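Local structure of hypothetical protein (Staphylococcus aureus subsp. aureus, 1QYI) at residues A[19-24]-A[183-188]. The protein is of unknown function but has a domain of the HAD-like hydrolase family, and so is probably a hydrolase, perhaps a phosphatase. Sequence-based numbering, arbitrary orientation.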
ATOM      1  N   PHE A  19      -6.495   2.049   0.863  1.00 25.87           N
ATOM      2  CA  PHE A  19      -7.293   2.271   2.066  1.00 25.33           C
ATOM      3  C   PHE A  19      -8.744   1.830   1.817  1.00 26.98           C
ATOM      4  O   PHE A  19      -9.430   1.363   2.736  1.00 28.84           O
ATOM      5  CB  PHE A  19      -7.231   3.750   2.465  1.00 23.41           C
ATOM      6  CG  PHE A  19      -5.830   4.316   2.483  1.00 22.96           C
ATOM      7  CD1 PHE A  19      -4.791   3.630   3.113  1.00 22.41           C
ATOM      8  CD2 PHE A  19      -5.552   5.536   1.874  1.00 20.84           C
ATOM      9  CE1 PHE A  19      -3.500   4.150   3.135  1.00 22.34           C
ATOM     10  CE2 PHE A  19      -4.264   6.064   1.890  1.00 21.98           C
ATOM     11  CZ  PHE A  19      -3.233   5.369   2.523  1.00 21.71           C
ATOM     12  N   ASP A  20      -9.202   1.980   0.574  1.00 26.13           N
ATOM     13  CA  ASP A  20     -10.542   1.564   0.178  1.00 23.56           C
ATOM     14  C   ASP A  20     -10.614   0.046   0.324  1.00 22.54           C
ATOM     15  O   ASP A  20     -11.417  -0.479   1.093  1.00 24.97           O
ATOM     16  CB  ASP A  20     -10.811   1.909  -1.292  1.00 22.64           C
ATOM     17  CG  ASP A  20     -11.336   3.308  -1.491  1.00 21.61           C
ATOM     18  OD1 ASP A  20     -11.268   4.151  -0.558  1.00 19.83           O
ATOM     19  OD2 ASP A  20     -11.813   3.564  -2.618  1.00 22.64           O
ATOM     20  N   VAL A  21      -9.772  -0.661  -0.423  1.00 21.39           N
ATOM     21  CA  VAL A  21      -9.783  -2.114  -0.359  1.00 20.89           C
ATOM     22  C   VAL A  21      -9.610  -2.541   1.096  1.00 21.73           C
ATOM     23  O   VAL A  21     -10.299  -3.445   1.564  1.00 19.62           O
ATOM     24  CB  VAL A  21      -8.688  -2.743  -1.232  1.00 20.38           C
ATOM     25  CG1 VAL A  21      -8.722  -4.255  -1.093  1.00 19.14           C
ATOM     26  CG2 VAL A  21      -8.914  -2.347  -2.688  1.00 17.86           C
ATOM     27  N   SER A  22      -8.712  -1.880   1.822  1.00 21.54           N
ATOM     28  CA  SER A  22      -8.515  -2.219   3.219  1.00 21.93           C
ATOM     29  C   SER A  22      -9.864  -2.158   3.962  1.00 22.65           C
ATOM     30  O   SER A  22     -10.196  -3.067   4.741  1.00 21.88           O
ATOM     31  CB  SER A  22      -7.501  -1.271   3.858  1.00 22.37           C
ATOM     32  OG  SER A  22      -7.396  -1.510   5.261  1.00 25.05           O
ATOM     33  N   ALA A  23     -10.645  -1.104   3.710  1.00 21.57           N
ATOM     34  CA  ALA A  23     -11.963  -0.948   4.340  1.00 20.52           C
ATOM     35  C   ALA A  23     -12.922  -2.059   3.904  1.00 19.11           C
ATOM     36  O   ALA A  23     -13.586  -2.673   4.736  1.00 18.35           O
ATOM     37  CB  ALA A  23     -12.562   0.418   3.995  1.00 20.36           C
ATOM     38  N   LEU A  24     -12.998  -2.300   2.597  1.00 20.22           N
ATOM     39  CA  LEU A  24     -13.863  -3.351   2.060  1.00 20.42           C
ATOM     40  C   LEU A  24     -13.502  -4.712   2.629  1.00 19.42           C
ATOM     41  O   LEU A  24     -14.357  -5.577   2.790  1.00 18.95           O
ATOM     42  CB  LEU A  24     -13.756  -3.429   0.538  1.00 21.32           C
ATOM     43  CG  LEU A  24     -14.501  -2.399  -0.298  1.00 23.46           C
ATOM     44  CD1 LEU A  24     -14.555  -2.897  -1.741  1.00 23.32           C
ATOM     45  CD2 LEU A  24     -15.916  -2.230   0.247  1.00 24.87           C
ATOM     46  N   GLU A 183      -7.360 -10.438  -3.219  1.00 18.88           N
ATOM     47  CA  GLU A 183      -8.317 -10.778  -4.261  1.00 18.61           C
ATOM     48  C   GLU A 183      -9.113  -9.525  -4.602  1.00 18.44           C
ATOM     49  O   GLU A 183      -9.403  -9.249  -5.767  1.00 17.61           O
ATOM     50  CB  GLU A 183      -9.253 -11.902  -3.816  1.00 17.81           C
ATOM     51  CG  GLU A 183      -9.413 -12.936  -4.901  1.00 20.47           C
ATOM     52  CD  GLU A 183     -10.433 -14.007  -4.580  1.00 22.38           C
ATOM     53  OE1 GLU A 183     -10.290 -14.679  -3.536  1.00 25.45           O
ATOM     54  OE2 GLU A 183     -11.374 -14.178  -5.383  1.00 22.46           O
ATOM     55  N   TRP A 184      -9.458  -8.767  -3.569  1.00 20.00           N
ATOM     56  CA  TRP A 184     -10.179  -7.519  -3.740  1.00 21.28           C
ATOM     57  C   TRP A 184      -9.374  -6.612  -4.676  1.00 22.01           C
ATOM     58  O   TRP A 184      -9.903  -6.068  -5.643  1.00 21.37           O
ATOM     59  CB  TRP A 184     -10.335  -6.835  -2.383  1.00 22.55           C
ATOM     60  CG  TRP A 184     -11.684  -7.018  -1.720  1.00 20.82           C
ATOM     61  CD1 TRP A 184     -11.929  -7.239  -0.396  1.00 18.22           C
ATOM     62  CD2 TRP A 184     -12.964  -6.884  -2.352  1.00 21.05           C
ATOM     63  NE1 TRP A 184     -13.289  -7.237  -0.164  1.00 22.10           N
ATOM     64  CE2 TRP A 184     -13.942  -7.012  -1.340  1.00 20.65           C
ATOM     65  CE3 TRP A 184     -13.376  -6.644  -3.670  1.00 23.00           C
ATOM     66  CZ2 TRP A 184     -15.304  -6.930  -1.607  1.00 20.51           C
ATOM     67  CZ3 TRP A 184     -14.729  -6.561  -3.937  1.00 22.50           C
ATOM     68  CH2 TRP A 184     -15.682  -6.695  -2.899  1.00 23.57           C
ATOM     69  N   TYR A 185      -8.083  -6.479  -4.390  1.00 22.49           N
ATOM     70  CA  TYR A 185      -7.207  -5.627  -5.175  1.00 23.82           C
ATOM     71  C   TYR A 185      -6.802  -6.170  -6.545  1.00 23.35           C
ATOM     72  O   TYR A 185      -7.140  -5.576  -7.570  1.00 23.01           O
ATOM     73  CB  TYR A 185      -5.957  -5.294  -4.361  1.00 27.01           C
ATOM     74  CG  TYR A 185      -5.224  -4.037  -4.795  1.00 30.59           C
ATOM     75  CD1 TYR A 185      -4.405  -4.027  -5.924  1.00 31.86           C
ATOM     76  CD2 TYR A 185      -5.343  -2.859  -4.058  1.00 33.23           C
ATOM     77  CE1 TYR A 185      -3.716  -2.869  -6.302  1.00 33.92           C
ATOM     78  CE2 TYR A 185      -4.668  -1.705  -4.425  1.00 34.61           C
ATOM     79  CZ  TYR A 185      -3.855  -1.715  -5.541  1.00 35.11           C
ATOM     80  OH  TYR A 185      -3.165  -0.576  -5.872  1.00 37.48           O
ATOM     81  N   LEU A 186      -6.072  -7.281  -6.572  1.00 21.66           N
ATOM     82  CA  LEU A 186      -5.623  -7.851  -7.846  1.00 20.82           C
ATOM     83  C   LEU A 186      -6.757  -8.449  -8.664  1.00 21.44           C
ATOM     84  O   LEU A 186      -6.675  -8.521  -9.892  1.00 23.43           O
ATOM     85  CB  LEU A 186      -4.571  -8.933  -7.604  1.00 17.16           C
ATOM     86  CG  LEU A 186      -3.414  -8.572  -6.669  1.00 17.51           C
ATOM     87  CD1 LEU A 186      -2.653  -9.838  -6.315  1.00 11.81           C
ATOM     88  CD2 LEU A 186      -2.496  -7.536  -7.318  1.00  8.23           C
ATOM     89  N   GLY A 187      -7.818  -8.868  -7.987  1.00 22.54           N
ATOM     90  CA  GLY A 187      -8.919  -9.497  -8.689  1.00 25.09           C
ATOM     91  C   GLY A 187      -8.654 -10.995  -8.700  1.00 27.25           C
ATOM     92  O   GLY A 187      -7.517 -11.418  -8.536  1.00 28.40           O
ATOM     93  N   SER A 188      -9.694 -11.797  -8.889  1.00 28.42           N
ATOM     94  CA  SER A 188      -9.562 -13.250  -8.891  1.00 29.09           C
ATOM     95  C   SER A 188      -8.462 -13.801  -9.793  1.00 29.39           C
ATOM     96  O   SER A 188      -7.620 -14.583  -9.347  1.00 30.05           O
ATOM     97  CB  SER A 188     -10.896 -13.881  -9.288  1.00 31.20           C
ATOM     98  OG  SER A 188     -11.900 -13.580  -8.326  1.00 34.61           O
TER
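Leu-24 and Val-21, one turn apart on helix 16-31, pack against Trp-184 and Tyr-185 of helix 172-195. The two short segments run almost perpendicular, at 100°, with their axes 9.8 Å apart at closest approach. Contact is tightest where Val-21 CG1 lies 3.3 Å from Trp-184 CB, beside the start of the indole. With CG1 anti to the backbone N of Val-21 (chi1 178°) and CG2 anti to the carbonyl carbon, the two methyls diverge, and CG2 reaches Tyr-185 CD2 at 3.9 Å. Leu-24 lies over one face of the indole. Its CD1 sits 4.0 Å from the centroid of the Trp-184 six-membered ring, only 6° off the ring normal, a CH-pi contact, while CB lies on the same face near the NE1-CE2 bond, 4.0 Å from Trp-184 CE2. Trp-184 NE1 comes within 3.6 Å of Leu-24 O, but this does not amount to a hydrogen bond. Trp-184 also makes a cation-pi contact with Lys-204, and Leu-24 reaches on to Leu-47 and Ile-55. Away from this interface, toward the partly exposed Ser-188, the second helix turns to its own polar links; Ser-188 OG donates to Glu-183 OE2 at 3.0 Å. All four touching residues are buried, in the helical region between strands 3-6 and 233-237, a position consistent with a HAD cap domain. Its first helix is thus joined to a later one by apolar packing and a CH-pi contact, with no direct polar bond between the segments.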